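PDB 3O6Q: stage II sporulation protein SA from Bacillus subtilis, which acts as the toxin of a type II toxin-antitoxin system, causing death of sporulating cells unless its cognate antitoxin SpoIISB neutralises it. Local coordinates for residues R80-M85 with A89-R94; A67-Y72 with F113-Q118. All coordinates share one frame; numbering follows the deposited sequence.

Interaction 1. Residues R80-M85 with A89-R94; sequences RLTEHM and ADVQTR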
ATOM      1  N   ARG A  80      27.053   0.209 -15.223  1.00 81.59           N
ATOM      2  CA  ARG A  80      26.424  -1.092 -15.086  1.00 84.05           C
ATOM      3  C   ARG A  80      24.921  -0.924 -15.213  1.00 79.16           C
ATOM      4  O   ARG A  80      24.266  -1.638 -15.960  1.00 82.91           O
ATOM      5  CB  ARG A  80      26.726  -1.723 -13.727  1.00 92.80           C
ATOM      6  CG  ARG A  80      28.157  -2.204 -13.501  1.00105.71           C
ATOM      7  CD  ARG A  80      28.431  -2.476 -12.035  1.00108.98           C
ATOM      8  NE  ARG A  80      29.832  -2.860 -11.822  1.00113.94           N
ATOM      9  CZ  ARG A  80      30.613  -2.407 -10.841  1.00115.06           C
ATOM     10  NH1 ARG A  80      30.183  -1.505  -9.957  1.00114.17           N
ATOM     11  NH2 ARG A  80      31.858  -2.850 -10.758  1.00117.57           N
ATOM     12  N   LEU A  81      24.371   0.031 -14.479  1.00 73.52           N
ATOM     13  CA  LEU A  81      22.931   0.223 -14.471  1.00 68.55           C
ATOM     14  C   LEU A  81      22.421   0.628 -15.865  1.00 65.90           C
ATOM     15  O   LEU A  81      21.543  -0.034 -16.404  1.00 66.79           O
ATOM     16  CB  LEU A  81      22.570   1.260 -13.406  1.00 67.90           C
ATOM     17  CG  LEU A  81      21.226   1.131 -12.719  1.00 63.73           C
ATOM     18  CD1 LEU A  81      20.997  -0.260 -12.219  1.00 60.77           C
ATOM     19  CD2 LEU A  81      21.238   2.072 -11.550  1.00 64.88           C
ATOM     20  N   THR A  82      23.028   1.660 -16.458  1.00 63.43           N
ATOM     21  CA  THR A  82      22.495   2.336 -17.658  1.00 63.04           C
ATOM     22  C   THR A  82      22.838   1.759 -19.057  1.00 68.73           C
ATOM     23  O   THR A  82      22.253   2.199 -20.056  1.00 64.47           O
ATOM     24  CB  THR A  82      22.886   3.842 -17.698  1.00 60.99           C
ATOM     25  OG1 THR A  82      24.307   3.976 -17.694  1.00 62.79           O
ATOM     26  CG2 THR A  82      22.311   4.625 -16.516  1.00 57.54           C
ATOM     27  N   GLU A  83      23.778   0.809 -19.137  1.00 79.98           N
ATOM     28  CA  GLU A  83      24.123   0.115 -20.410  1.00 85.91           C
ATOM     29  C   GLU A  83      22.974  -0.783 -20.909  1.00 86.46           C
ATOM     30  O   GLU A  83      22.954  -1.166 -22.064  1.00 85.06           O
ATOM     31  CB  GLU A  83      25.443  -0.681 -20.292  1.00 95.23           C
ATOM     32  CG  GLU A  83      25.408  -1.884 -19.336  1.00102.98           C
ATOM     33  CD  GLU A  83      26.635  -2.795 -19.448  1.00109.30           C
ATOM     34  OE1 GLU A  83      27.709  -2.321 -19.889  1.00109.72           O
ATOM     35  OE2 GLU A  83      26.512  -3.986 -19.088  1.00108.60           O
ATOM     36  N   HIS A  84      22.010  -1.094 -20.040  1.00 90.25           N
ATOM     37  CA  HIS A  84      20.825  -1.877 -20.417  1.00 89.58           C
ATOM     38  C   HIS A  84      19.756  -1.005 -21.104  1.00 84.75           C
ATOM     39  O   HIS A  84      18.599  -1.434 -21.237  1.00 75.36           O
ATOM     40  CB  HIS A  84      20.199  -2.533 -19.162  1.00 87.57           C
ATOM     41  CG  HIS A  84      21.150  -3.365 -18.344  1.00 90.36           C
ATOM     42  ND1 HIS A  84      20.707  -4.325 -17.459  1.00 89.99           N
ATOM     43  CD2 HIS A  84      22.506  -3.406 -18.292  1.00 90.00           C
ATOM     44  CE1 HIS A  84      21.746  -4.916 -16.895  1.00 92.73           C
ATOM     45  NE2 HIS A  84      22.848  -4.383 -17.389  1.00 90.12           N
HETATM   46  N   MSE A  85      20.132   0.208 -21.520  1.00 82.75           N
HETATM   47  CA  MSE A  85      19.165   1.220 -21.916  1.00 87.49           C
HETATM   48  C   MSE A  85      19.585   1.826 -23.226  1.00 89.57           C
HETATM   49  O   MSE A  85      20.777   1.898 -23.523  1.00 85.53           O
HETATM   50  CB  MSE A  85      19.115   2.347 -20.885  1.00 93.37           C
HETATM   51  CG  MSE A  85      19.515   1.947 -19.485  1.00 94.60           C
HETATM   52 SE   MSE A  85      18.005   1.400 -18.424  1.00 99.68          SE
HETATM   53  CE  MSE A  85      18.839   0.216 -17.092  1.00104.53           C
ATOM     54  N   ALA A  89      23.089   8.175 -21.367  1.00 73.21           N
ATOM     55  CA  ALA A  89      23.390   9.530 -20.911  1.00 75.07           C
ATOM     56  C   ALA A  89      22.148  10.186 -20.289  1.00 71.91           C
ATOM     57  O   ALA A  89      22.253  10.856 -19.264  1.00 73.03           O
ATOM     58  CB  ALA A  89      23.960  10.375 -22.080  1.00 75.79           C
ATOM     59  N   ASP A  90      20.982   9.969 -20.896  1.00 70.59           N
ATOM     60  CA  ASP A  90      19.729  10.551 -20.402  1.00 73.64           C
ATOM     61  C   ASP A  90      19.301   9.876 -19.096  1.00 67.93           C
ATOM     62  O   ASP A  90      18.924  10.551 -18.120  1.00 65.68           O
ATOM     63  CB  ASP A  90      18.596  10.430 -21.455  1.00 79.68           C
ATOM     64  CG  ASP A  90      17.145  10.548 -20.833  1.00 86.38           C
ATOM     65  OD1 ASP A  90      16.355   9.584 -20.973  1.00 88.36           O
ATOM     66  OD2 ASP A  90      16.789  11.568 -20.183  1.00 93.44           O
ATOM     67  N   VAL A  91      19.331   8.548 -19.090  1.00 62.84           N
ATOM     68  CA  VAL A  91      18.979   7.816 -17.894  1.00 60.35           C
ATOM     69  C   VAL A  91      19.856   8.318 -16.757  1.00 56.92           C
ATOM     70  O   VAL A  91      19.366   8.659 -15.695  1.00 54.72           O
ATOM     71  CB  VAL A  91      19.147   6.287 -18.077  1.00 61.01           C
ATOM     72  CG1 VAL A  91      18.802   5.547 -16.771  1.00 58.51           C
ATOM     73  CG2 VAL A  91      18.295   5.768 -19.247  1.00 58.79           C
ATOM     74  N   GLN A  92      21.150   8.402 -17.000  1.00 58.64           N
ATOM     75  CA  GLN A  92      22.083   8.821 -15.964  1.00 59.63           C
ATOM     76  C   GLN A  92      21.811  10.216 -15.457  1.00 60.00           C
ATOM     77  O   GLN A  92      21.931  10.455 -14.257  1.00 62.25           O
ATOM     78  CB  GLN A  92      23.518   8.748 -16.484  1.00 61.72           C
ATOM     79  CG  GLN A  92      24.569   8.770 -15.393  1.00 63.46           C
ATOM     80  CD  GLN A  92      25.965   8.759 -15.900  1.00 65.61           C
ATOM     81  OE1 GLN A  92      26.512   7.702 -16.134  1.00 68.32           O
ATOM     82  NE2 GLN A  92      26.575   9.925 -16.018  1.00 67.36           N
ATOM     83  N   THR A  93      21.469  11.140 -16.347  1.00 61.99           N
ATOM     84  CA  THR A  93      21.275  12.517 -15.911  1.00 65.81           C
ATOM     85  C   THR A  93      20.046  12.572 -15.009  1.00 64.73           C
ATOM     86  O   THR A  93      20.063  13.230 -13.969  1.00 64.82           O
ATOM     87  CB  THR A  93      21.339  13.584 -17.085  1.00 69.64           C
ATOM     88  OG1 THR A  93      20.647  13.112 -18.242  1.00 70.97           O
ATOM     89  CG2 THR A  93      22.811  13.863 -17.486  1.00 68.96           C
ATOM     90  N   ARG A  94      19.011  11.806 -15.337  1.00 69.20           N
ATOM     91  CA  ARG A  94      17.803  11.788 -14.497  1.00 67.68           C
ATOM     92  C   ARG A  94      18.137  11.293 -13.114  1.00 61.93           C
ATOM     93  O   ARG A  94      17.768  11.897 -12.110  1.00 64.04           O
ATOM     94  CB  ARG A  94      16.714  10.857 -15.039  1.00 72.59           C
ATOM     95  CG  ARG A  94      15.973  11.280 -16.285  1.00 83.52           C
ATOM     96  CD  ARG A  94      14.465  11.090 -16.037  1.00 85.23           C
ATOM     97  NE  ARG A  94      13.730  11.024 -17.289  1.00 93.15           N
ATOM     98  CZ  ARG A  94      12.594  10.346 -17.468  1.00100.63           C
ATOM     99  NH1 ARG A  94      12.035   9.637 -16.482  1.00 95.92           N
ATOM    100  NH2 ARG A  94      12.017  10.363 -18.660  1.00107.18           N
TER
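T82 and M85 meet V91 through their apolar groups. The methyl CG2 of T82 lies 3.6 Å from CG1 of V91. CB of V91 is also close to it, 3.9 Å from T82 CG2. The two side chains run antiparallel past one another, so the methyl lies alongside the valine branch. The other valine methyl meets M85, a selenomethionine. M85 CB is 3.9 Å from V91 CG2; the path of the M85 side chain beyond CB is doubtful. T82 CG2 also comes to 4.3 Å from CB of Q92. The contact joins two short consecutive helices, 75-82 and 88-96. A type I turn runs from T82 to M85, and both of these residues point toward V91. The valine spreads its methyls between them because CG1 is anti to the backbone N (chi1 178°). The T82 hydroxyl is tucked back over the helix backbone (chi1 59°), where OG1 hydrogen-bonds to K78 O, one turn back. This turns CG2 to V91. Further out, Q92 OE1 ties back to Q75 NE2, V91 packs on Y101, and D90 N bonds to D87 OD1.

Interaction 2. Residues A67-Y72 with F113-Q118; sequences ASLCHY and FTIETQ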
ATOM      1  N   ALA A  67      12.995  -6.923  -7.851  1.00 51.92           N
ATOM      2  CA  ALA A  67      13.486  -5.719  -7.186  1.00 49.38           C
ATOM      3  C   ALA A  67      14.925  -5.955  -6.710  1.00 50.50           C
ATOM      4  O   ALA A  67      15.292  -7.073  -6.321  1.00 51.71           O
ATOM      5  CB  ALA A  67      12.598  -5.342  -6.045  1.00 45.97           C
ATOM      6  N   SER A  68      15.731  -4.895  -6.765  1.00 49.97           N
ATOM      7  CA  SER A  68      17.131  -4.924  -6.347  1.00 49.53           C
ATOM      8  C   SER A  68      17.505  -3.551  -5.824  1.00 49.50           C
ATOM      9  O   SER A  68      16.866  -2.562  -6.157  1.00 49.79           O
ATOM     10  CB  SER A  68      18.051  -5.236  -7.506  1.00 52.03           C
ATOM     11  OG  SER A  68      17.674  -6.407  -8.178  1.00 60.77           O
ATOM     12  N   LEU A  69      18.551  -3.526  -5.009  1.00 50.52           N
ATOM     13  CA  LEU A  69      19.143  -2.321  -4.489  1.00 49.91           C
ATOM     14  C   LEU A  69      20.530  -2.249  -5.089  1.00 53.08           C
ATOM     15  O   LEU A  69      21.355  -3.122  -4.848  1.00 53.56           O
ATOM     16  CB  LEU A  69      19.227  -2.382  -2.968  1.00 48.66           C
ATOM     17  CG  LEU A  69      19.622  -1.029  -2.332  1.00 49.52           C
ATOM     18  CD1 LEU A  69      18.719   0.083  -2.811  1.00 46.65           C
ATOM     19  CD2 LEU A  69      19.574  -1.049  -0.827  1.00 49.01           C
ATOM     20  N   CYS A  70      20.777  -1.230  -5.907  1.00 54.52           N
ATOM     21  CA  CYS A  70      21.996  -1.165  -6.677  1.00 55.51           C
ATOM     22  C   CYS A  70      22.830   0.015  -6.209  1.00 55.59           C
ATOM     23  O   CYS A  70      22.302   1.101  -5.983  1.00 52.92           O
ATOM     24  CB  CYS A  70      21.664  -1.043  -8.171  1.00 58.30           C
ATOM     25  SG  CYS A  70      20.818  -2.457  -8.874  1.00 62.77           S
ATOM     26  N   HIS A  71      24.131  -0.209  -6.043  1.00 56.83           N
ATOM     27  CA  HIS A  71      25.036   0.875  -5.718  1.00 58.97           C
ATOM     28  C   HIS A  71      24.947   1.878  -6.854  1.00 58.56           C
ATOM     29  O   HIS A  71      24.769   1.495  -8.008  1.00 59.19           O
ATOM     30  CB  HIS A  71      26.471   0.360  -5.544  1.00 62.42           C
ATOM     31  CG  HIS A  71      26.698  -0.390  -4.260  1.00 64.20           C
ATOM     32  ND1 HIS A  71      26.970   0.245  -3.064  1.00 63.90           N
ATOM     33  CD2 HIS A  71      26.685  -1.721  -3.986  1.00 64.83           C
ATOM     34  CE1 HIS A  71      27.110  -0.663  -2.110  1.00 65.98           C
ATOM     35  NE2 HIS A  71      26.934  -1.862  -2.641  1.00 65.07           N
ATOM     36  N   TYR A  72      25.020   3.154  -6.522  1.00 56.91           N
ATOM     37  CA  TYR A  72      24.998   4.197  -7.525  1.00 57.56           C
ATOM     38  C   TYR A  72      25.967   5.315  -7.112  1.00 61.45           C
ATOM     39  O   TYR A  72      25.617   6.497  -7.099  1.00 60.44           O
ATOM     40  CB  TYR A  72      23.563   4.698  -7.730  1.00 53.93           C
ATOM     41  CG  TYR A  72      23.411   5.518  -8.996  1.00 54.14           C
ATOM     42  CD1 TYR A  72      23.268   4.910 -10.236  1.00 53.13           C
ATOM     43  CD2 TYR A  72      23.432   6.897  -8.954  1.00 55.22           C
ATOM     44  CE1 TYR A  72      23.168   5.657 -11.401  1.00 53.39           C
ATOM     45  CE2 TYR A  72      23.320   7.648 -10.109  1.00 55.69           C
ATOM     46  CZ  TYR A  72      23.190   7.027 -11.334  1.00 54.41           C
ATOM     47  OH  TYR A  72      23.103   7.795 -12.487  1.00 54.25           O
ATOM     48  N   PHE A 113      17.883   6.338  -4.446  1.00 45.30           N
ATOM     49  CA  PHE A 113      17.673   6.112  -3.044  1.00 46.90           C
ATOM     50  C   PHE A 113      18.978   6.349  -2.295  1.00 50.12           C
ATOM     51  O   PHE A 113      20.056   5.977  -2.767  1.00 49.72           O
ATOM     52  CB  PHE A 113      17.175   4.673  -2.882  1.00 48.21           C
ATOM     53  CG  PHE A 113      16.939   4.274  -1.481  1.00 47.71           C
ATOM     54  CD1 PHE A 113      15.933   4.853  -0.763  1.00 48.18           C
ATOM     55  CD2 PHE A 113      17.715   3.302  -0.888  1.00 51.12           C
ATOM     56  CE1 PHE A 113      15.671   4.465   0.521  1.00 49.83           C
ATOM     57  CE2 PHE A 113      17.485   2.904   0.418  1.00 51.99           C
ATOM     58  CZ  PHE A 113      16.456   3.487   1.129  1.00 51.75           C
ATOM     59  N   THR A 114      18.876   6.984  -1.128  1.00 52.70           N
ATOM     60  CA  THR A 114      20.067   7.409  -0.365  1.00 56.41           C
ATOM     61  C   THR A 114      20.009   6.940   1.092  1.00 55.19           C
ATOM     62  O   THR A 114      19.056   7.246   1.793  1.00 52.71           O
ATOM     63  CB  THR A 114      20.211   8.938  -0.410  1.00 57.27           C
ATOM     64  OG1 THR A 114      20.127   9.355  -1.770  1.00 62.10           O
ATOM     65  CG2 THR A 114      21.525   9.401   0.159  1.00 58.07           C
ATOM     66  N   ILE A 115      21.021   6.180   1.515  1.00 55.57           N
ATOM     67  CA  ILE A 115      21.187   5.770   2.909  1.00 55.43           C
ATOM     68  C   ILE A 115      22.360   6.559   3.474  1.00 61.78           C
ATOM     69  O   ILE A 115      23.510   6.419   3.019  1.00 61.55           O
ATOM     70  CB  ILE A 115      21.482   4.256   3.088  1.00 54.24           C
ATOM     71  CG1 ILE A 115      20.386   3.387   2.401  1.00 51.20           C
ATOM     72  CG2 ILE A 115      21.683   3.920   4.611  1.00 53.94           C
ATOM     73  CD1 ILE A 115      20.705   1.844   2.356  1.00 49.20           C
ATOM     74  N   GLU A 116      22.051   7.391   4.464  1.00 66.07           N
ATOM     75  CA  GLU A 116      22.997   8.328   5.040  1.00 71.88           C
ATOM     76  C   GLU A 116      23.732   9.138   3.963  1.00 73.36           C
ATOM     77  O   GLU A 116      23.150  10.068   3.420  1.00 74.44           O
ATOM     78  CB  GLU A 116      23.937   7.608   6.022  1.00 79.39           C
ATOM     79  CG  GLU A 116      23.225   7.258   7.323  1.00 82.15           C
ATOM     80  CD  GLU A 116      24.062   6.402   8.249  1.00 88.61           C
ATOM     81  OE1 GLU A 116      25.298   6.624   8.314  1.00101.80           O
ATOM     82  OE2 GLU A 116      23.485   5.508   8.920  1.00 87.27           O
ATOM     83  N   THR A 117      24.971   8.777   3.638  1.00 74.16           N
ATOM     84  CA  THR A 117      25.736   9.494   2.632  1.00 76.20           C
ATOM     85  C   THR A 117      25.862   8.693   1.323  1.00 74.30           C
ATOM     86  O   THR A 117      26.489   9.156   0.370  1.00 73.56           O
ATOM     87  CB  THR A 117      27.173   9.822   3.144  1.00 83.82           C
ATOM     88  OG1 THR A 117      27.824   8.606   3.531  1.00 83.34           O
ATOM     89  CG2 THR A 117      27.157  10.801   4.333  1.00 86.78           C
ATOM     90  N   GLN A 118      25.287   7.491   1.274  1.00 71.01           N
ATOM     91  CA  GLN A 118      25.541   6.576   0.174  1.00 67.96           C
ATOM     92  C   GLN A 118      24.378   6.512  -0.790  1.00 63.08           C
ATOM     93  O   GLN A 118      23.224   6.414  -0.370  1.00 59.75           O
ATOM     94  CB  GLN A 118      25.885   5.183   0.702  1.00 69.84           C
ATOM     95  CG  GLN A 118      27.346   5.076   1.172  1.00 76.18           C
ATOM     96  CD  GLN A 118      27.889   3.642   1.138  1.00 77.12           C
ATOM     97  OE1 GLN A 118      27.145   2.660   0.939  1.00 74.00           O
ATOM     98  NE2 GLN A 118      29.197   3.520   1.360  1.00 80.75           N
TER
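L69, F113 and I115 belong to the antiparallel sheet of the part of the toxin predicted to be cytoplasmic, whose α/β fold resembles that of GAF domains. Strands 66-71 and 108-115 are not neighbours in it. Strand 118-125 runs between them, so the contact is made by side chains reaching over this middle strand. CD1 of L69 lies 3.9 Å from CD2 of F113 and approaches the ring obliquely. The two side chains cross at about a right angle. L69 reaches this far because CG is anti to its backbone N (chi1 -170°), which extends the branch across the sheet. F113 CG is likewise anti to N (chi1 179°), which carries the ring out toward L69. The second branch of L69 makes a looser contact, with CD2 4.4 Å from CD1 of I115. Y120 and I122 of the middle strand also pack on L69. I115 packs in turn on Y48 and A49 of helix 45-61. Beyond I115 the chain reverses in a type II' turn to Q118. It is closed by two backbone bonds, I115 N to Q118 O (2.9 Å) and Q118 N to I115 O (2.7 Å). F113, T114 and I115 also pair antiparallel with a strand of another chain, extending the sheet. All three touching residues are buried and meet through carbon alone, which implies cohesion from dispersion and exclusion of water, with little directional constraint.

Overall arrangement
Interaction 2 is the more buried of the two and lies nearer the centre of the chain. Interaction 1 sits further out, about 16 Å away between centres, and is only partly buried. Both are apolar, but interaction 2 joins strands on either side of a sheet strand, whereas interaction 1 joins two successive helices. Along the chain, 80-85 and 89-94 fall inside the loop closed by 67-72 with 113-118. The segments of the two contacts touch through L81 and Q92 on one side and Y72 on the other. CD2 of L81 lies 3.7 Å from CD1 of Y72, and CG of Q92 lies 3.4 Å from OH of Y72. Interaction 2 also borders other chains, through sheet pairing and a disulfide at C70; no other chain of the assembly touches interaction 1.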